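Local coordinates for putative TIM-barrel metal-dependent hydrolase (PDB 4DZI), which is a putative amidohydrolase of the TIM-barrel metal-dependent hydrolase class, probably catalysing hydrolysis at a two-metal centre, occupied here by cadmium, at residues C[297-302]-C[344-349]; C[368-373]-C[379-384]. All blocks are in the same frame, centred on the assembly; numbering follows the deposited sequence.

Interaction 1 (C[297-302]-C[344-349]). With SO4 (sulfate ion), chain J.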
ATOM      1  N   TYR C 297      10.053  -1.147   8.034  1.00 13.85           N
ATOM      2  CA  TYR C 297       8.696  -0.847   8.529  1.00 15.81           C
ATOM      3  C   TYR C 297       7.643  -1.726   7.888  1.00 16.27           C
ATOM      4  O   TYR C 297       6.565  -1.916   8.456  1.00 15.45           O
ATOM      5  CB  TYR C 297       8.386   0.586   8.158  1.00 17.54           C
ATOM      6  CG  TYR C 297       7.182   1.210   8.804  1.00 14.25           C
ATOM      7  CD1 TYR C 297       7.107   1.347  10.157  1.00 19.83           C
ATOM      8  CD2 TYR C 297       6.151   1.716   8.017  1.00 22.29           C
ATOM      9  CE1 TYR C 297       6.017   1.968  10.757  1.00 28.39           C
ATOM     10  CE2 TYR C 297       5.066   2.332   8.596  1.00 23.98           C
ATOM     11  CZ  TYR C 297       5.007   2.456   9.963  1.00 23.34           C
ATOM     12  OH  TYR C 297       3.932   3.110  10.534  1.00 24.22           O
ATOM     13  N   PHE C 298       7.907  -2.249   6.698  1.00 13.55           N
ATOM     14  CA  PHE C 298       6.938  -3.118   6.053  1.00 12.73           C
ATOM     15  C   PHE C 298       6.582  -4.390   6.848  1.00 15.00           C
ATOM     16  O   PHE C 298       5.494  -4.969   6.680  1.00 14.70           O
ATOM     17  CB  PHE C 298       7.370  -3.526   4.630  1.00 14.59           C
ATOM     18  CG  PHE C 298       8.460  -4.579   4.590  1.00 18.29           C
ATOM     19  CD1 PHE C 298       8.135  -5.937   4.526  1.00 17.48           C
ATOM     20  CD2 PHE C 298       9.791  -4.211   4.525  1.00 13.87           C
ATOM     21  CE1 PHE C 298       9.112  -6.928   4.487  1.00 17.62           C
ATOM     22  CE2 PHE C 298      10.771  -5.190   4.464  1.00 12.82           C
ATOM     23  CZ  PHE C 298      10.434  -6.547   4.434  1.00 15.19           C
ATOM     24  N   VAL C 299       7.494  -4.859   7.695  1.00 14.09           N
ATOM     25  CA  VAL C 299       7.340  -6.160   8.333  0.50 16.05           C
ATOM     26  C   VAL C 299       6.070  -6.263   9.166  1.00 16.20           C
ATOM     27  O   VAL C 299       5.351  -7.245   9.113  1.00 17.70           O
ATOM     28  CB  VAL C 299       8.551  -6.448   9.244  0.50 14.24           C
ATOM     29  CG1 VAL C 299       8.417  -7.801   9.925  0.50 13.22           C
ATOM     30  CG2 VAL C 299       9.825  -6.397   8.423  0.50 18.85           C
ATOM     31  N   HIS C 300       5.818  -5.255   9.963  1.00 19.36           N
ATOM     32  CA  HIS C 300       4.709  -5.446  10.878  1.00 23.34           C
ATOM     33  C   HIS C 300       3.369  -5.492  10.172  1.00 22.03           C
ATOM     34  O   HIS C 300       2.514  -6.256  10.576  1.00 19.67           O
ATOM     35  CB  HIS C 300       4.730  -4.469  12.034  1.00 25.99           C
ATOM     36  CG  HIS C 300       4.298  -3.102  11.650  1.00 18.93           C
ATOM     37  ND1 HIS C 300       5.081  -2.283  10.908  1.00 29.76           N
ATOM     38  CD2 HIS C 300       3.132  -2.395  11.931  1.00 27.10           C
ATOM     39  CE1 HIS C 300       4.429  -1.116  10.697  1.00 32.22           C
ATOM     40  NE2 HIS C 300       3.240  -1.182  11.331  1.00 30.84           N
ATOM     41  N   ARG C 301       3.171  -4.698   9.117  1.00 18.89           N
ATOM     42  CA  ARG C 301       1.896  -4.799   8.369  1.00 14.77           C
ATOM     43  C   ARG C 301       1.811  -6.108   7.645  1.00 19.22           C
ATOM     44  O   ARG C 301       0.745  -6.701   7.541  1.00 19.19           O
ATOM     45  CB  ARG C 301       1.723  -3.658   7.336  1.00 19.80           C
ATOM     46  CG  ARG C 301       1.756  -2.256   7.932  1.00 35.23           C
ATOM     47  CD  ARG C 301       2.976  -1.473   7.437  1.00 32.19           C
ATOM     48  NE  ARG C 301       2.947  -1.390   5.973  1.00 29.20           N
ATOM     49  CZ  ARG C 301       3.946  -0.901   5.244  1.00 16.14           C
ATOM     50  NH1 ARG C 301       5.031  -0.461   5.877  1.00 22.72           N
ATOM     51  NH2 ARG C 301       3.877  -0.882   3.895  1.00 17.93           N
ATOM     52  N   LEU C 302       2.938  -6.550   7.091  1.00 16.36           N
ATOM     53  CA  LEU C 302       2.957  -7.797   6.360  1.00 14.60           C
ATOM     54  C   LEU C 302       2.575  -8.948   7.309  1.00 16.34           C
ATOM     55  O   LEU C 302       1.766  -9.810   6.939  1.00 17.46           O
ATOM     56  CB  LEU C 302       4.337  -8.010   5.703  1.00 15.45           C
ATOM     57  CG  LEU C 302       4.482  -9.322   4.932  1.00 17.90           C
ATOM     58  CD1 LEU C 302       3.601  -9.381   3.696  1.00 20.03           C
ATOM     59  CD2 LEU C 302       5.953  -9.499   4.502  1.00 16.99           C
ATOM     60  N   ARG C 344      12.770  -7.825  18.128  1.00 18.21           N
ATOM     61  CA  ARG C 344      11.675  -8.536  18.796  1.00 24.58           C
ATOM     62  C   ARG C 344      10.798  -9.276  17.806  1.00 24.82           C
ATOM     63  O   ARG C 344      10.379 -10.418  18.051  1.00 28.74           O
ATOM     64  CB  ARG C 344      10.844  -7.559  19.617  1.00 26.71           C
ATOM     65  CG  ARG C 344      11.520  -7.187  20.933  1.00 44.24           C
ATOM     66  CD  ARG C 344      10.554  -6.609  21.960  1.00 58.64           C
ATOM     67  NE  ARG C 344      10.083  -5.283  21.578  1.00 53.04           N
ATOM     68  CZ  ARG C 344      10.728  -4.153  21.850  1.00 57.03           C
ATOM     69  NH1 ARG C 344      11.879  -4.181  22.509  1.00 66.03           N
ATOM     70  NH2 ARG C 344      10.223  -2.994  21.459  1.00 32.27           N
ATOM     71  N   VAL C 345      10.564  -8.634  16.661  1.00 21.50           N
ATOM     72  CA  VAL C 345       9.682  -9.177  15.633  1.00 24.27           C
ATOM     73  C   VAL C 345      10.294 -10.230  14.713  1.00 29.80           C
ATOM     74  O   VAL C 345       9.670 -11.265  14.460  1.00 28.55           O
ATOM     75  CB  VAL C 345       9.135  -8.016  14.791  1.00 27.41           C
ATOM     76  CG1 VAL C 345       8.423  -8.520  13.553  1.00 30.61           C
ATOM     77  CG2 VAL C 345       8.215  -7.177  15.653  1.00 31.74           C
ATOM     78  N   ILE C 346      11.492  -9.965  14.167  1.00 21.70           N
ATOM     79  CA  ILE C 346      12.065 -10.919  13.238  1.00 16.98           C
ATOM     80  C   ILE C 346      13.250 -11.697  13.782  1.00 19.13           C
ATOM     81  O   ILE C 346      13.664 -12.680  13.166  1.00 22.26           O
ATOM     82  CB  ILE C 346      12.476 -10.256  11.902  1.00 21.23           C
ATOM     83  CG1 ILE C 346      13.620  -9.268  12.118  1.00 18.58           C
ATOM     84  CG2 ILE C 346      11.280  -9.563  11.261  1.00 20.89           C
ATOM     85  CD1 ILE C 346      14.230  -8.723  10.828  1.00 23.27           C
ATOM     86  N   GLY C 347      13.779 -11.257  14.926  1.00 22.42           N
ATOM     87  CA  GLY C 347      14.963 -11.899  15.534  1.00 20.60           C
ATOM     88  C   GLY C 347      16.206 -11.090  15.204  1.00 20.69           C
ATOM     89  O   GLY C 347      16.381 -10.633  14.052  1.00 17.88           O
ATOM     90  N   VAL C 348      17.075 -10.891  16.192  1.00 17.69           N
ATOM     91  CA  VAL C 348      18.258 -10.110  15.950  1.00 17.46           C
ATOM     92  C   VAL C 348      19.120 -10.732  14.836  1.00 15.62           C
ATOM     93  O   VAL C 348      19.874 -10.008  14.151  1.00 17.37           O
ATOM     94  CB  VAL C 348      19.066  -9.967  17.239  1.00 21.16           C
ATOM     95  CG1 VAL C 348      19.582 -11.328  17.680  1.00 19.26           C
ATOM     96  CG2 VAL C 348      20.186  -8.967  17.056  1.00 24.98           C
ATOM     97  N   ASP C 349      19.003 -12.049  14.639  1.00 17.89           N
ATOM     98  CA  ASP C 349      19.847 -12.704  13.638  0.50 16.19           C
ATOM     99  C   ASP C 349      19.472 -12.356  12.201  1.00 15.42           C
ATOM    100  O   ASP C 349      20.215 -12.666  11.261  1.00 13.92           O
ATOM    101  CB  ASP C 349      19.840 -14.225  13.816  0.50 13.99           C
ATOM    102  CG  ASP C 349      18.446 -14.819  13.669  0.50 21.62           C
ATOM    103  OD1 ASP C 349      17.572 -14.522  14.523  0.50 30.65           O
ATOM    104  OD2 ASP C 349      18.232 -15.572  12.698  0.50 33.86           O
TER
HETATM  105  S   SO4 J 506       0.523  -0.142   3.063  1.00 24.62           S
HETATM  106  O1  SO4 J 506      -0.731  -0.759   2.683  1.00 21.83           O
HETATM  107  O2  SO4 J 506       0.752   0.045   4.521  1.00 24.84           O
HETATM  108  O3  SO4 J 506       1.494  -1.209   2.689  1.00 55.87           O
HETATM  109  O4  SO4 J 506       1.061   0.995   2.336  1.00 24.54           O
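Val299, near the start of helix 298-312, meets Val345 and Ile346, at the end of helix 339-346, in a small apolar contact on the outer, helical layer of the TIM-barrel. The contact is purely van der Waals. One methyl of Val299 does all the touching: CG1, held anti to the backbone N (chi1 180°), comes within 3.6 Å of Ile346 CG2 and within 3.7 Å of Val345 CG1. The Val299 side chain slides past that of Val345 in the opposite direction and crosses that of Ile346 at about a right angle. Both Val299 and Ile346 also pack on Ile331 of strand 329-331, which places the two helices over the same strand.

Helix 298-312 also takes part in the subunit interface. His300 and its counterpart in the second subunit are hydrogen-bonded through their NE2 atoms. Arg301 forms a salt bridge through NH1 with Asp265, and its chain, bent at chi2 and chi3, carries the guanidinium to a sulfate, probably from the crystallisation liquor, that is also held by Arg266 and Arg305 of both subunits. Arg301 NH2 donates to sulfate O3 at 2.7 Å, with O3 at the edge of the guanidinium and an N-H...O angle of 158°.

Interaction 2 (C[368-373]-C[379-384])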
ATOM      1  N   SER C 368      29.386   4.210  11.055  1.00 19.40           N
ATOM      2  CA  SER C 368      28.548   5.027  11.958  1.00 14.49           C
ATOM      3  C   SER C 368      27.164   4.418  12.197  1.00 16.77           C
ATOM      4  O   SER C 368      26.410   4.885  13.051  1.00 20.82           O
ATOM      5  CB  SER C 368      28.421   6.473  11.458  1.00 21.59           C
ATOM      6  OG  SER C 368      27.642   6.514  10.289  1.00 23.54           O
ATOM      7  N   PHE C 369      26.834   3.359  11.462  1.00 18.42           N
ATOM      8  CA  PHE C 369      25.584   2.635  11.710  1.00 16.58           C
ATOM      9  C   PHE C 369      25.530   2.197  13.178  1.00 20.42           C
ATOM     10  O   PHE C 369      24.460   2.078  13.748  1.00 17.55           O
ATOM     11  CB  PHE C 369      25.510   1.430  10.770  1.00 16.48           C
ATOM     12  CG  PHE C 369      24.187   0.700  10.766  1.00 20.75           C
ATOM     13  CD1 PHE C 369      23.942  -0.332  11.665  1.00 21.57           C
ATOM     14  CD2 PHE C 369      23.222   1.000   9.811  1.00 23.64           C
ATOM     15  CE1 PHE C 369      22.757  -1.028  11.650  1.00 17.56           C
ATOM     16  CE2 PHE C 369      22.027   0.297   9.784  1.00 21.48           C
ATOM     17  CZ  PHE C 369      21.795  -0.715  10.704  1.00 18.70           C
ATOM     18  N   THR C 370      26.686   1.950  13.806  1.00 17.34           N
ATOM     19  CA  THR C 370      26.663   1.487  15.173  1.00 15.28           C
ATOM     20  C   THR C 370      26.025   2.459  16.163  1.00 17.50           C
ATOM     21  O   THR C 370      25.588   2.024  17.248  1.00 17.86           O
ATOM     22  CB  THR C 370      28.081   1.147  15.697  1.00 19.26           C
ATOM     23  OG1 THR C 370      28.910   2.305  15.589  1.00 19.64           O
ATOM     24  CG2 THR C 370      28.729   0.007  14.860  1.00 17.72           C
ATOM     25  N   ALA C 371      25.980   3.739  15.797  1.00 21.01           N
ATOM     26  CA  ALA C 371      25.313   4.744  16.627  1.00 26.11           C
ATOM     27  C   ALA C 371      23.844   4.363  16.868  1.00 18.22           C
ATOM     28  O   ALA C 371      23.273   4.751  17.895  1.00 26.94           O
ATOM     29  CB  ALA C 371      25.424   6.146  16.007  1.00 26.53           C
ATOM     30  N   GLU C 372      23.256   3.587  15.945  1.00 20.00           N
ATOM     31  CA  GLU C 372      21.848   3.158  16.047  1.00 23.64           C
ATOM     32  C   GLU C 372      21.660   1.880  16.862  1.00 22.77           C
ATOM     33  O   GLU C 372      20.527   1.403  17.012  1.00 19.85           O
ATOM     34  CB  GLU C 372      21.246   2.923  14.653  1.00 20.15           C
ATOM     35  CG  GLU C 372      21.598   3.977  13.614  1.00 23.29           C
ATOM     36  CD  GLU C 372      21.263   5.373  14.100  1.00 31.27           C
ATOM     37  OE1 GLU C 372      20.436   5.495  15.027  1.00 29.52           O
ATOM     38  OE2 GLU C 372      21.832   6.340  13.568  1.00 31.94           O
ATOM     39  N   LEU C 373      22.766   1.305  17.369  1.00 18.12           N
ATOM     40  CA  LEU C 373      22.713   0.001  18.021  1.00 20.70           C
ATOM     41  C   LEU C 373      22.988   0.046  19.538  1.00 25.45           C
ATOM     42  O   LEU C 373      23.258  -0.986  20.156  1.00 23.99           O
ATOM     43  CB  LEU C 373      23.721  -0.947  17.338  1.00 16.28           C
ATOM     44  CG  LEU C 373      23.457  -1.172  15.832  1.00 16.81           C
ATOM     45  CD1 LEU C 373      24.502  -2.105  15.233  1.00 19.49           C
ATOM     46  CD2 LEU C 373      22.072  -1.777  15.634  1.00 17.16           C
ATOM     47  N   SER C 379      27.864  -8.550  21.618  1.00 15.89           N
ATOM     48  CA  SER C 379      27.805  -9.689  20.717  1.00 19.86           C
ATOM     49  C   SER C 379      26.667  -9.608  19.707  1.00 24.27           C
ATOM     50  O   SER C 379      26.808 -10.110  18.591  1.00 18.01           O
ATOM     51  CB  SER C 379      27.792 -11.033  21.451  1.00 23.07           C
ATOM     52  OG  SER C 379      26.698 -11.110  22.322  1.00 28.48           O
ATOM     53  N   ASP C 380      25.542  -8.990  20.078  1.00 17.57           N
ATOM     54  CA  ASP C 380      24.506  -8.737  19.077  1.00 12.69           C
ATOM     55  C   ASP C 380      24.939  -7.708  18.024  1.00 15.87           C
ATOM     56  O   ASP C 380      24.535  -7.809  16.860  1.00 15.47           O
ATOM     57  CB  ASP C 380      23.160  -8.284  19.744  1.00 15.14           C
ATOM     58  CG  ASP C 380      22.357  -9.449  20.310  1.00 23.45           C
ATOM     59  OD1 ASP C 380      22.679 -10.625  20.026  1.00 24.31           O
ATOM     60  OD2 ASP C 380      21.374  -9.184  21.033  1.00 26.69           O
ATOM     61  N   ILE C 381      25.715  -6.710  18.434  1.00 16.89           N
ATOM     62  CA  ILE C 381      26.264  -5.741  17.471  1.00 19.92           C
ATOM     63  C   ILE C 381      27.156  -6.463  16.476  1.00 20.35           C
ATOM     64  O   ILE C 381      27.105  -6.191  15.283  1.00 16.32           O
ATOM     65  CB  ILE C 381      26.991  -4.579  18.153  1.00 17.03           C
ATOM     66  CG1 ILE C 381      25.962  -3.743  18.916  1.00 19.99           C
ATOM     67  CG2 ILE C 381      27.728  -3.705  17.136  1.00 16.07           C
ATOM     68  CD1 ILE C 381      26.544  -2.722  19.863  1.00 22.17           C
ATOM     69  N   ARG C 382      27.957  -7.413  16.961  1.00 14.97           N
ATOM     70  CA  ARG C 382      28.797  -8.226  16.053  1.00 18.90           C
ATOM     71  C   ARG C 382      27.959  -9.020  15.057  1.00 14.67           C
ATOM     72  O   ARG C 382      28.356  -9.181  13.896  1.00 16.20           O
ATOM     73  CB  ARG C 382      29.746  -9.120  16.874  1.00 18.79           C
ATOM     74  CG  ARG C 382      30.400 -10.307  16.150  1.00 19.58           C
ATOM     75  CD  ARG C 382      31.531  -9.874  15.231  1.00 18.68           C
ATOM     76  NE  ARG C 382      32.243 -11.009  14.648  1.00 18.04           N
ATOM     77  CZ  ARG C 382      33.472 -11.396  15.005  1.00 20.42           C
ATOM     78  NH1 ARG C 382      34.134 -10.755  15.970  1.00 17.34           N
ATOM     79  NH2 ARG C 382      34.041 -12.427  14.382  1.00 16.51           N
ATOM     80  N   LYS C 383      26.749  -9.452  15.444  1.00 15.60           N
ATOM     81  CA  LYS C 383      25.896 -10.156  14.500  1.00 14.93           C
ATOM     82  C   LYS C 383      25.405  -9.184  13.448  1.00 13.45           C
ATOM     83  O   LYS C 383      25.460  -9.465  12.252  1.00 11.82           O
ATOM     84  CB  LYS C 383      24.659 -10.776  15.175  1.00 14.48           C
ATOM     85  CG  LYS C 383      24.993 -11.922  16.118  1.00 17.89           C
ATOM     86  CD  LYS C 383      23.708 -12.463  16.719  1.00 18.40           C
ATOM     87  CE  LYS C 383      24.030 -13.779  17.434  1.00 31.70           C
ATOM     88  NZ  LYS C 383      22.822 -14.525  17.886  1.00 43.00           N
ATOM     89  N   ILE C 384      24.885  -8.047  13.904  1.00 13.41           N
ATOM     90  CA  ILE C 384      24.286  -7.067  12.983  1.00 14.04           C
ATOM     91  C   ILE C 384      25.323  -6.480  12.021  1.00 16.78           C
ATOM     92  O   ILE C 384      25.067  -6.311  10.809  1.00 11.56           O
ATOM     93  CB  ILE C 384      23.594  -5.961  13.785  1.00 13.52           C
ATOM     94  CG1 ILE C 384      22.356  -6.570  14.478  1.00 15.98           C
ATOM     95  CG2 ILE C 384      23.149  -4.825  12.876  1.00 16.29           C
ATOM     96  CD1 ILE C 384      21.722  -5.628  15.477  1.00 17.51           C
TER
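Leu373 and Ile381 bring the two backbones closest, their CA atoms 6.8 Å apart, where a 3-10 segment running through 368-372 faces the early turns of helix 378-393. The 3-10 turns are held by bonds such as Leu373 N to Thr370 O, while the helix has Ile384 N bonded to Asp380 O. No hydrogen bond joins the two segments.

Leu373 is the main side chain on its segment, and its parts have separate partners. Its CB lies 3.9 Å from Ile381 CG1, and Ile381 CD1 reaches the Leu373 carbonyl O at 3.7 Å. Farther out, Leu373 and Ile384 meet tip to tip: Leu373 CD1 is 3.8 Å from Ile384 CG2, and Leu373 CD2 is 3.9 Å from Ile384 CD1. With chi1 at -69° placing Ile384 CG1 beside the backbone N, CG2 stands anti to that N and meets the Phe369 ring obliquely, 4.0 Å from CE1. The same ring packs edge-to-face with Phe353. Thr370 adds a looser touch through CG2 on Ile381 CG2, its hydroxyl being bonded to Val367 O.

Met385 and Leu339 extend this apolar layer, which seats helix 378-393 against the loop that follows the metal ligands His359 and Glu361, on the periphery of the amidohydrolase TIM-barrel.

Overall arrangement
From the N terminus, the chain passes through helix 298-312, helix 321-328 and strand 329-331 before helix 339-346 returns to Val299, so interaction 1 closes a loop of 41 residues. Interaction 2 begins only after that loop is complete and closes a much shorter one, the five residues between 373 and 379. The two are in series, neither nested nor crossed, with centres about 17 Å apart. Metal ligands Asp356, His359 and Glu361 lie in the chain between them. Interaction 1 ties helix 298-312 to the end of helix 339-346; interaction 2 ties 368-373 to helix 378-393. Val348, just past helix 339-346, connects them, its CG2 packing 3.9 Å from Asp380 CG and 4.0 Å from Ile384 CD1.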